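PDB 4PSR: alpha-fucosidase GH29 from Fusarium graminearum, which hydrolyses alpha-linked L-fucose, probably including the alpha-1,6-linked fucose on the reducing-end N-acetylglucosamine of glycoprotein glycans. Local coordinates for residues 499-505 and 542-548; 514-518 and 532-538; 553-558 and 576-581. One frame throughout, in Å; residues are numbered along the deposited sequence.

Interaction 1 (499-505 and 542-548)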
loop_
_atom_site.group_PDB
_atom_site.type_symbol
_atom_site.label_atom_id
_atom_site.label_comp_id
_atom_site.label_asym_id
_atom_site.label_seq_id
_atom_site.Cartn_x
_atom_site.Cartn_y
_atom_site.Cartn_z
ATOM N N GLN A 499 -7.805 -13.132 24.753
ATOM C CA GLN A 499 -6.688 -14.026 24.933
ATOM C C GLN A 499 -6.559 -14.937 23.705
ATOM O O GLN A 499 -7.415 -15.762 23.454
ATOM C CB GLN A 499 -6.888 -14.881 26.193
ATOM C CG GLN A 499 -5.658 -15.661 26.592
ATOM C CD GLN A 499 -4.527 -14.765 27.067
ATOM O OE1 GLN A 499 -4.758 -13.696 27.634
ATOM N NE2 GLN A 499 -3.303 -15.186 26.827
ATOM N N PRO A 500 -5.483 -14.786 22.917
ATOM C CA PRO A 500 -5.329 -15.665 21.754
ATOM C C PRO A 500 -5.221 -17.134 22.149
ATOM O O PRO A 500 -4.708 -17.419 23.244
ATOM C CB PRO A 500 -3.999 -15.198 21.135
ATOM C CG PRO A 500 -3.868 -13.781 21.584
ATOM C CD PRO A 500 -4.414 -13.779 22.993
ATOM N N GLU A 501 -5.650 -18.046 21.276
ATOM C CA GLU A 501 -5.535 -19.477 21.552
ATOM C C GLU A 501 -4.092 -19.853 21.819
ATOM O O GLU A 501 -3.789 -20.572 22.770
ATOM C CB GLU A 501 -6.080 -20.340 20.403
ATOM C CG GLU A 501 -6.071 -21.834 20.770
ATOM C CD GLU A 501 -6.406 -22.759 19.621
ATOM O OE1 GLU A 501 -6.527 -22.283 18.477
ATOM O OE2 GLU A 501 -6.543 -23.977 19.870
ATOM N N ARG A 502 -3.191 -19.379 20.966
ATOM C CA ARG A 502 -1.771 -19.478 21.235
ATOM C C ARG A 502 -1.190 -18.086 21.106
ATOM O O ARG A 502 -1.223 -17.483 20.036
ATOM C CB ARG A 502 -1.065 -20.403 20.242
ATOM C CG ARG A 502 -1.526 -21.841 20.285
ATOM C CD ARG A 502 -0.996 -22.550 21.518
ATOM N NE ARG A 502 -1.525 -23.911 21.611
ATOM C CZ ARG A 502 -2.597 -24.265 22.319
ATOM N NH1 ARG A 502 -3.273 -23.370 23.032
ATOM N NH2 ARG A 502 -2.990 -25.530 22.323
ATOM N N GLY A 503 -0.674 -17.553 22.203
ATOM C CA GLY A 503 -0.242 -16.176 22.232
ATOM C C GLY A 503 -0.236 -15.659 23.651
ATOM O O GLY A 503 -0.085 -16.424 24.603
ATOM N N ALA A 504 -0.360 -14.353 23.794
ATOM C CA ALA A 504 -0.291 -13.735 25.104
ATOM C C ALA A 504 -1.098 -12.447 25.081
ATOM O O ALA A 504 -1.552 -11.995 24.023
ATOM C CB ALA A 504 1.151 -13.469 25.484
ATOM N N ALA A 505 -1.306 -11.858 26.263
ATOM C CA ALA A 505 -1.894 -10.526 26.368
ATOM C C ALA A 505 -1.157 -9.777 27.472
ATOM O O ALA A 505 -0.905 -10.352 28.551
ATOM C CB ALA A 505 -3.409 -10.597 26.660
ATOM N N ILE A 542 1.181 -9.963 32.440
ATOM C CA ILE A 542 1.020 -10.663 31.176
ATOM C C ILE A 542 0.318 -11.982 31.428
ATOM O O ILE A 542 0.625 -12.684 32.412
ATOM C CB ILE A 542 2.379 -10.901 30.510
ATOM C CG1 ILE A 542 2.215 -11.640 29.169
ATOM C CG2 ILE A 542 3.312 -11.678 31.423
ATOM C CD1 ILE A 542 3.475 -11.613 28.327
ATOM N N ARG A 543 -0.630 -12.317 30.561
ATOM C CA ARG A 543 -1.248 -13.630 30.543
ATOM C C ARG A 543 -0.755 -14.398 29.314
ATOM O O ARG A 543 -0.969 -13.963 28.170
ATOM C CB ARG A 543 -2.761 -13.541 30.510
ATOM C CG ARG A 543 -3.428 -14.873 30.794
ATOM C CD ARG A 543 -4.839 -14.669 31.323
ATOM N NE ARG A 543 -5.569 -13.672 30.546
ATOM C CZ ARG A 543 -6.534 -12.898 31.024
ATOM N NH1 ARG A 543 -7.138 -12.038 30.215
ATOM N NH2 ARG A 543 -6.899 -12.979 32.301
ATOM N N VAL A 544 -0.092 -15.520 29.564
ATOM C CA VAL A 544 0.477 -16.354 28.508
ATOM C C VAL A 544 -0.461 -17.542 28.306
ATOM O O VAL A 544 -0.866 -18.214 29.259
ATOM C CB VAL A 544 1.882 -16.836 28.903
ATOM C CG1 VAL A 544 2.444 -17.803 27.841
ATOM C CG2 VAL A 544 2.837 -15.659 29.122
ATOM N N SER A 545 -0.854 -17.817 27.069
ATOM C CA SER A 545 -1.766 -18.917 26.812
ATOM C C SER A 545 -1.106 -20.274 27.024
ATOM O O SER A 545 0.121 -20.409 26.983
ATOM C CB SER A 545 -2.299 -18.831 25.373
ATOM O OG SER A 545 -2.960 -17.599 25.165
ATOM N N ASP A 546 -1.940 -21.280 27.261
ATOM C CA ASP A 546 -1.488 -22.669 27.275
ATOM C C ASP A 546 -0.785 -22.946 25.953
ATOM O O ASP A 546 -1.123 -22.342 24.936
ATOM C CB ASP A 546 -2.673 -23.617 27.427
ATOM C CG ASP A 546 -3.188 -23.699 28.860
ATOM O OD1 ASP A 546 -2.549 -23.135 29.764
ATOM O OD2 ASP A 546 -4.212 -24.370 29.042
ATOM N N GLY A 547 0.205 -23.823 25.999
ATOM C CA GLY A 547 0.953 -24.202 24.803
ATOM C C GLY A 547 1.891 -23.117 24.284
ATOM O O GLY A 547 2.457 -23.241 23.201
ATOM N N THR A 548 2.089 -22.071 25.069
ATOM C CA THR A 548 2.862 -20.897 24.655
ATOM C C THR A 548 3.861 -20.498 25.736
ATOM O O THR A 548 3.676 -20.812 26.918
ATOM C CB THR A 548 1.917 -19.696 24.387
ATOM O OG1 THR A 548 0.737 -20.127 23.704
ATOM C CG2 THR A 548 2.590 -18.607 23.570
HETATM O O HOH W 1 -6.745 -11.576 27.616
#
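Ala505 and Arg543 form an antiparallel hydrogen-bonded pair (Ala505 N to Arg543 O 2.9 Å, Arg543 N to Ala505 O 2.8 Å). Ala504 and Val544 form the next, non-hydrogen-bonded pair; Ser545 N reaches Gly503 O. The chain then enters a type II turn, Ser545 to Thr548, Gly547 at its positive-phi position. These are the central strands of one of two four-stranded antiparallel sheets that pack face to face as a sandwich at the chain's end; Ile542 and Val544 meet Ala550 of the other. On the Arg543 face, Gln499 pins the incoming loop. Its CG lies anti to the backbone N (chi1 -170°) and the chain bends at chi2, laying the amide across the strand. NE2 donates to Ser545 OG (2.9 Å) and Arg543 O (3.0 Å), while OE1, in the guanidinium plane, takes a nearly straight bond from Arg543 NE (3.0 Å), which stands above the carbonyl plane; amide and guanidinium are 83° apart. A water links OE1 to Arg543 NH1, and Arg543 NH2 pairs with Glu569. Ser545 OG donates to Pro500 O at 2.6 Å. The Arg502 guanidinium faces Gly547 CA, and Gly503 N donates to Thr548 OG1 at 3.3 Å.

Interaction 2 (514-518 and 532-538)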
loop_
_atom_site.group_PDB
_atom_site.type_symbol
_atom_site.label_atom_id
_atom_site.label_comp_id
_atom_site.label_asym_id
_atom_site.label_seq_id
_atom_site.Cartn_x
_atom_site.Cartn_y
_atom_site.Cartn_z
ATOM N N GLY A 514 -6.944 -3.530 33.187
ATOM C CA GLY A 514 -6.503 -2.244 32.683
ATOM C C GLY A 514 -6.404 -2.263 31.171
ATOM O O GLY A 514 -6.996 -3.121 30.513
ATOM N N LYS A 515 -5.647 -1.312 30.631
ATOM C CA LYS A 515 -5.356 -1.262 29.201
ATOM C C LYS A 515 -4.593 -2.523 28.836
ATOM O O LYS A 515 -3.763 -2.974 29.609
ATOM C CB LYS A 515 -4.491 -0.043 28.881
ATOM C CG LYS A 515 -5.009 1.249 29.472
ATOM C CD LYS A 515 -4.245 2.457 28.942
ATOM C CE LYS A 515 -2.815 2.514 29.462
ATOM N NZ LYS A 515 -2.073 3.660 28.863
ATOM N N GLY A 516 -4.871 -3.098 27.669
ATOM C CA GLY A 516 -4.144 -4.276 27.252
ATOM C C GLY A 516 -3.985 -4.421 25.760
ATOM O O GLY A 516 -4.690 -3.775 24.981
ATOM N N VAL A 517 -3.074 -5.313 25.392
ATOM C CA VAL A 517 -2.770 -5.621 24.001
ATOM C C VAL A 517 -2.668 -7.133 23.882
ATOM O O VAL A 517 -1.896 -7.769 24.614
ATOM C CB VAL A 517 -1.444 -4.980 23.546
ATOM C CG1 VAL A 517 -1.106 -5.382 22.109
ATOM C CG2 VAL A 517 -1.530 -3.460 23.662
ATOM N N ALA A 518 -3.440 -7.717 22.969
ATOM C CA ALA A 518 -3.299 -9.137 22.618
ATOM C C ALA A 518 -2.152 -9.328 21.607
ATOM O O ALA A 518 -1.935 -8.470 20.731
ATOM C CB ALA A 518 -4.582 -9.668 22.062
ATOM N N ALA A 532 0.460 -0.127 19.410
ATOM C CA ALA A 532 -0.698 -0.957 19.745
ATOM C C ALA A 532 -1.431 -0.418 20.955
ATOM O O ALA A 532 -2.528 -0.895 21.260
ATOM C CB ALA A 532 -0.262 -2.380 20.008
ATOM N N GLY A 533 -0.824 0.528 21.661
ATOM C CA GLY A 533 -1.499 1.267 22.722
ATOM C C GLY A 533 -0.971 1.018 24.125
ATOM O O GLY A 533 -1.620 1.437 25.087
ATOM N N LEU A 534 0.173 0.352 24.266
ATOM C CA LEU A 534 0.766 0.143 25.589
ATOM C C LEU A 534 2.281 0.179 25.499
ATOM O O LEU A 534 2.928 -0.787 25.100
ATOM C CB LEU A 534 0.297 -1.178 26.195
ATOM C CG LEU A 534 0.700 -1.510 27.635
ATOM C CD1 LEU A 534 0.255 -0.406 28.599
ATOM C CD2 LEU A 534 0.086 -2.851 28.048
ATOM N N LYS A 535 2.835 1.320 25.865
ATOM C CA LYS A 535 4.268 1.475 25.978
ATOM C C LYS A 535 4.784 0.373 26.881
ATOM O O LYS A 535 4.201 0.084 27.935
ATOM C CB LYS A 535 4.633 2.841 26.569
ATOM C CG LYS A 535 4.186 4.024 25.722
ATOM C CD LYS A 535 4.521 5.342 26.406
ATOM C CE LYS A 535 4.086 6.541 25.573
ATOM N NZ LYS A 535 4.435 7.836 26.230
ATOM N N PRO A 536 5.879 -0.270 26.482
ATOM C CA PRO A 536 6.267 -1.476 27.215
ATOM C C PRO A 536 6.693 -1.178 28.667
ATOM O O PRO A 536 6.513 -2.025 29.534
ATOM C CB PRO A 536 7.413 -2.050 26.370
ATOM C CG PRO A 536 7.871 -0.944 25.483
ATOM C CD PRO A 536 6.687 -0.060 25.267
ATOM N N GLU A 537 7.210 0.023 28.909
ATOM C CA GLU A 537 7.527 0.454 30.272
ATOM C C GLU A 537 6.305 0.439 31.197
ATOM O O GLU A 537 6.466 0.408 32.423
ATOM C CB GLU A 537 8.139 1.862 30.259
ATOM C CG GLU A 537 7.124 2.994 30.171
ATOM C CD GLU A 537 7.604 4.200 29.382
ATOM O OE1 GLU A 537 7.351 5.341 29.827
ATOM O OE2 GLU A 537 8.201 4.017 28.303
ATOM N N GLU A 538 5.098 0.478 30.624
ATOM C CA GLU A 538 3.852 0.516 31.399
ATOM C C GLU A 538 3.207 -0.854 31.602
ATOM O O GLU A 538 2.160 -0.964 32.243
ATOM C CB GLU A 538 2.835 1.454 30.745
ATOM C CG GLU A 538 3.277 2.913 30.777
ATOM C CD GLU A 538 2.249 3.867 30.208
ATOM O OE1 GLU A 538 1.047 3.536 30.215
ATOM O OE2 GLU A 538 2.653 4.959 29.760
#
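Val517, on an outer strand of the two-sheet sandwich at the end of the chain, packs against the end of helix 526-532, which finishes in a Schellman motif. Its two methyls divide the work: CG1 meets Ala532 CB at 3.8 Å, while CG2 lies 3.9 Å from Leu534 CB and also touches the Ala532 carbonyl oxygen. CG1 stands anti to the backbone N (chi1 177°), which leaves both methyls turned to the helix end. Gly533, with phi 113°, breaks the helix between the two residues that Val517 touches. Leu534 CD2 comes 4.2 Å from Lys515 O, and the lysine chain, bent at chi3, extends to Glu538, where NZ forms a long, weak salt bridge to Glu538 OE1 (3.4 Å); both residues sit toward the surface. In the second shell, Val506 of the neighbouring strand backs both Val517 and Leu534, and Pro536 leans back onto Leu529 and Thr530 of the helix. A Tris molecule, probably from the crystallisation liquor, hydrogen-bonds to Ala532 O. Glu538 is itself placed by a short 3-10 turn, closed by Glu538 N donating to Lys535 O at 2.9 Å.

Interaction 3 (553-558 and 576-581). With NAG (2-acetamido-2-deoxy-beta-D-glucopyranose), chain C; NAG (2-acetamido-2-deoxy-beta-D-glucopyranose), chain B; MAN (alpha-D-mannopyranose), chain D.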
loop_
_atom_site.group_PDB
_atom_site.type_symbol
_atom_site.label_atom_id
_atom_site.label_comp_id
_atom_site.label_asym_id
_atom_site.label_seq_id
_atom_site.Cartn_x
_atom_site.Cartn_y
_atom_site.Cartn_z
ATOM N N PHE A 553 12.236 -9.045 27.044
ATOM C CA PHE A 553 13.559 -8.444 26.932
ATOM C C PHE A 553 13.562 -7.029 27.481
ATOM O O PHE A 553 12.609 -6.283 27.273
ATOM C CB PHE A 553 13.989 -8.364 25.462
ATOM C CG PHE A 553 14.340 -9.683 24.859
ATOM C CD1 PHE A 553 13.362 -10.486 24.302
ATOM C CD2 PHE A 553 15.654 -10.108 24.818
ATOM C CE1 PHE A 553 13.689 -11.696 23.734
ATOM C CE2 PHE A 553 15.980 -11.323 24.246
ATOM C CZ PHE A 553 14.996 -12.112 23.712
ATOM N N SER A 554 14.654 -6.613 28.122
ATOM C CA SER A 554 14.735 -5.235 28.610
ATOM C C SER A 554 14.918 -4.204 27.494
ATOM O O SER A 554 14.474 -3.067 27.608
ATOM C CB SER A 554 15.872 -5.082 29.632
ATOM O OG SER A 554 17.110 -5.552 29.128
ATOM N N GLY A 555 15.571 -4.613 26.414
ATOM C CA GLY A 555 15.909 -3.712 25.340
ATOM C C GLY A 555 14.745 -3.433 24.402
ATOM O O GLY A 555 13.728 -4.139 24.420
ATOM N N PHE A 556 14.946 -2.402 23.591
ATOM C CA PHE A 556 13.995 -1.866 22.602
ATOM C C PHE A 556 13.637 -2.931 21.551
ATOM O O PHE A 556 12.485 -2.999 21.086
ATOM C CB PHE A 556 14.719 -0.644 21.984
ATOM C CG PHE A 556 13.978 0.108 20.896
ATOM C CD1 PHE A 556 13.014 1.066 21.199
ATOM C CD2 PHE A 556 14.358 -0.044 19.567
ATOM C CE1 PHE A 556 12.371 1.796 20.173
ATOM C CE2 PHE A 556 13.736 0.684 18.546
ATOM C CZ PHE A 556 12.753 1.610 18.850
ATOM N N ARG A 557 14.596 -3.787 21.214
ATOM C CA ARG A 557 14.444 -4.709 20.092
ATOM C C ARG A 557 15.221 -6.009 20.331
ATOM O O ARG A 557 16.218 -6.295 19.643
ATOM C CB ARG A 557 14.883 -3.993 18.812
ATOM C CG ARG A 557 14.312 -4.564 17.525
ATOM C CD ARG A 557 14.467 -3.582 16.365
ATOM N NE ARG A 557 13.391 -2.591 16.268
ATOM C CZ ARG A 557 13.539 -1.328 15.863
ATOM N NH1 ARG A 557 14.734 -0.839 15.540
ATOM N NH2 ARG A 557 12.493 -0.520 15.791
ATOM N N PHE A 558 14.799 -6.761 21.348
ATOM C CA PHE A 558 15.279 -8.120 21.604
ATOM C C PHE A 558 16.753 -8.217 21.990
ATOM O O PHE A 558 17.445 -9.147 21.600
ATOM C CB PHE A 558 14.927 -9.034 20.416
ATOM C CG PHE A 558 13.601 -8.701 19.804
ATOM C CD1 PHE A 558 12.422 -8.924 20.513
ATOM C CD2 PHE A 558 13.523 -8.066 18.564
ATOM C CE1 PHE A 558 11.182 -8.582 19.984
ATOM C CE2 PHE A 558 12.290 -7.705 18.037
ATOM C CZ PHE A 558 11.112 -7.944 18.767
ATOM N N SER A 576 10.478 -2.613 33.221
ATOM C CA SER A 576 11.389 -3.746 33.011
ATOM C C SER A 576 11.342 -4.351 31.602
ATOM O O SER A 576 12.244 -5.100 31.231
ATOM C CB SER A 576 11.094 -4.856 34.007
ATOM O OG SER A 576 9.815 -5.421 33.789
ATOM N N VAL A 577 10.290 -4.070 30.840
ATOM C CA VAL A 577 10.143 -4.678 29.509
ATOM C C VAL A 577 10.321 -3.653 28.411
ATOM O O VAL A 577 9.760 -2.574 28.484
ATOM C CB VAL A 577 8.751 -5.286 29.309
ATOM C CG1 VAL A 577 8.672 -5.963 27.931
ATOM C CG2 VAL A 577 8.448 -6.280 30.391
ATOM N N GLY A 578 11.088 -4.011 27.384
ATOM C CA GLY A 578 11.178 -3.207 26.173
ATOM C C GLY A 578 10.625 -3.914 24.935
ATOM O O GLY A 578 10.208 -3.261 23.979
ATOM N N SER A 579 10.644 -5.232 24.948
ATOM C CA SER A 579 10.237 -6.024 23.786
ATOM C C SER A 579 9.909 -7.449 24.216
ATOM O O SER A 579 10.355 -7.912 25.284
ATOM C CB SER A 579 11.315 -5.986 22.681
ATOM O OG SER A 579 12.604 -6.337 23.167
ATOM N N ILE A 580 9.125 -8.152 23.403
ATOM C CA ILE A 580 8.610 -9.472 23.770
ATOM C C ILE A 580 8.604 -10.430 22.583
ATOM O O ILE A 580 8.246 -10.024 21.477
ATOM C CB ILE A 580 7.153 -9.377 24.314
ATOM C CG1 ILE A 580 7.075 -8.423 25.519
ATOM C CG2 ILE A 580 6.611 -10.777 24.659
ATOM C CD1 ILE A 580 5.647 -8.068 25.949
ATOM N N VAL A 581 8.995 -11.682 22.811
ATOM C CA VAL A 581 8.892 -12.746 21.812
ATOM C C VAL A 581 7.929 -13.794 22.330
ATOM O O VAL A 581 8.132 -14.352 23.411
ATOM C CB VAL A 581 10.254 -13.417 21.539
ATOM C CG1 VAL A 581 10.125 -14.562 20.510
ATOM C CG2 VAL A 581 11.250 -12.385 21.071
HETATM C C1 NAG C . 16.045 -4.379 13.055
HETATM C C2 NAG C . 17.207 -4.281 14.027
HETATM C C3 NAG C . 17.889 -5.629 14.152
HETATM C C4 NAG C . 16.877 -6.706 14.507
HETATM C C5 NAG C . 15.737 -6.681 13.506
HETATM C C6 NAG C . 14.653 -7.681 13.813
HETATM C C7 NAG C . 18.274 -2.090 14.267
HETATM C C8 NAG C . 19.310 -1.150 13.732
HETATM N N2 NAG C . 18.161 -3.261 13.629
HETATM O O3 NAG C . 18.914 -5.550 15.140
HETATM O O4 NAG C . 17.520 -7.973 14.434
HETATM O O5 NAG C . 15.134 -5.377 13.507
HETATM O O6 NAG C . 14.149 -7.468 15.123
HETATM O O7 NAG C . 17.572 -1.802 15.228
HETATM C C1 NAG B . 12.571 -0.894 11.123
HETATM C C2 NAG B . 12.181 -2.343 11.253
HETATM C C3 NAG B . 13.047 -3.000 12.323
HETATM C C4 NAG B . 14.528 -2.776 12.025
HETATM C C5 NAG B . 14.803 -1.295 11.774
HETATM C C6 NAG B . 16.222 -1.011 11.335
HETATM C C7 NAG B . 9.945 -3.267 10.844
HETATM C C8 NAG B . 8.517 -3.274 11.273
HETATM N N2 NAG B . 10.764 -2.487 11.555
HETATM O O3 NAG B . 12.753 -4.390 12.351
HETATM O O4 NAG B . 15.331 -3.150 13.146
HETATM O O5 NAG B . 13.936 -0.806 10.739
HETATM O O6 NAG B . 16.478 -1.585 10.064
HETATM O O7 NAG B . 10.336 -3.931 9.890
HETATM C C1 MAN D . 16.509 -15.752 18.213
HETATM C C2 MAN D . 15.674 -17.084 18.289
HETATM C C3 MAN D . 14.238 -16.877 17.742
HETATM C C4 MAN D . 13.569 -15.621 18.351
HETATM C C5 MAN D . 14.530 -14.408 18.260
HETATM C C6 MAN D . 14.025 -13.178 18.977
HETATM O O2 MAN D . 15.513 -17.468 19.608
HETATM O O3 MAN D . 13.413 -18.024 17.959
HETATM O O4 MAN D . 12.371 -15.333 17.613
HETATM O O5 MAN D . 15.830 -14.725 18.845
HETATM O O6 MAN D . 14.199 -12.056 18.098
#
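Phe553 ends its strand as an antiparallel hydrogen-bonded partner of Ser579. Its N donates to Ser579 O at 2.8 Å, and its own carbonyl is gripped twice, by Gly578 N at 2.7 Å and less closely by Ser579 N at 3.2 Å. The ring meets Val581 obliquely, CE1 lying 3.7 Å from CG2, and Phe558 CA sits above one of its faces, toward the rim. Ser554 turns its side chain away, but its carbonyl oxygen, like that of Gly555, approaches Gly578 CA, where no side chain intervenes. Gly555 O accepts the hydroxyl proton of Ser579 at 2.8 Å. The chi1 of 52° puts Ser579 OG between the backbone N and the carbonyl carbon of its residue, directed into the loop, where it also accepts from Phe558 N at 2.9 Å; one buried hydroxyl thus ties two points of the loop together. Phe556 swings outward toward helix 526-532, and CE2 of its ring lies over one face of the Arg557 guanidinium, toward the rim. C3 of the chain B N-acetylglucosamine sits over the centre of the opposite face. Asp525 holds NE in a salt bridge, while NH1 donates in the guanidinium plane to the acetamido O7 of the chain C sugar (3.0 Å). At Phe558 the backbone has positive phi (66°). Its ring crosses Val581 at about a right angle, with CD1 close to CG2, and its edge faces both Ile580 O and O6 of the chain C sugar. Val581 CG2 in turn lies 3.6 Å from C6 of the mannose. Gly578 and Ser579 facing the single residue Phe553 make a classic beta bulge, here at a strand end whose aromatic loop packs against a glycan attached to the enzyme itself, probably through Asn280.

All three contacts lie in the two-sheet sandwich at the end of the chain, and none uses a residue lining the bound fucose. Interaction 2 is nested along the chain within the loop closed by interaction 1. Their strands 516-519 and 504-507 are neighbours in one sheet, the centres about 15 Å apart, with Ala505 CB 3.8 Å from Val517 O. Interaction 3 belongs to the second sheet. It joins interaction 2, about 13 Å away between centres, through Pro536, whose CB packs 3.2 Å from Val577 O. Interactions 1 and 3 do not touch; their nearest atoms are about 5 Å apart and their centres about 18 Å. Of the three, 553-558 with 576-581 meets the glycan directly.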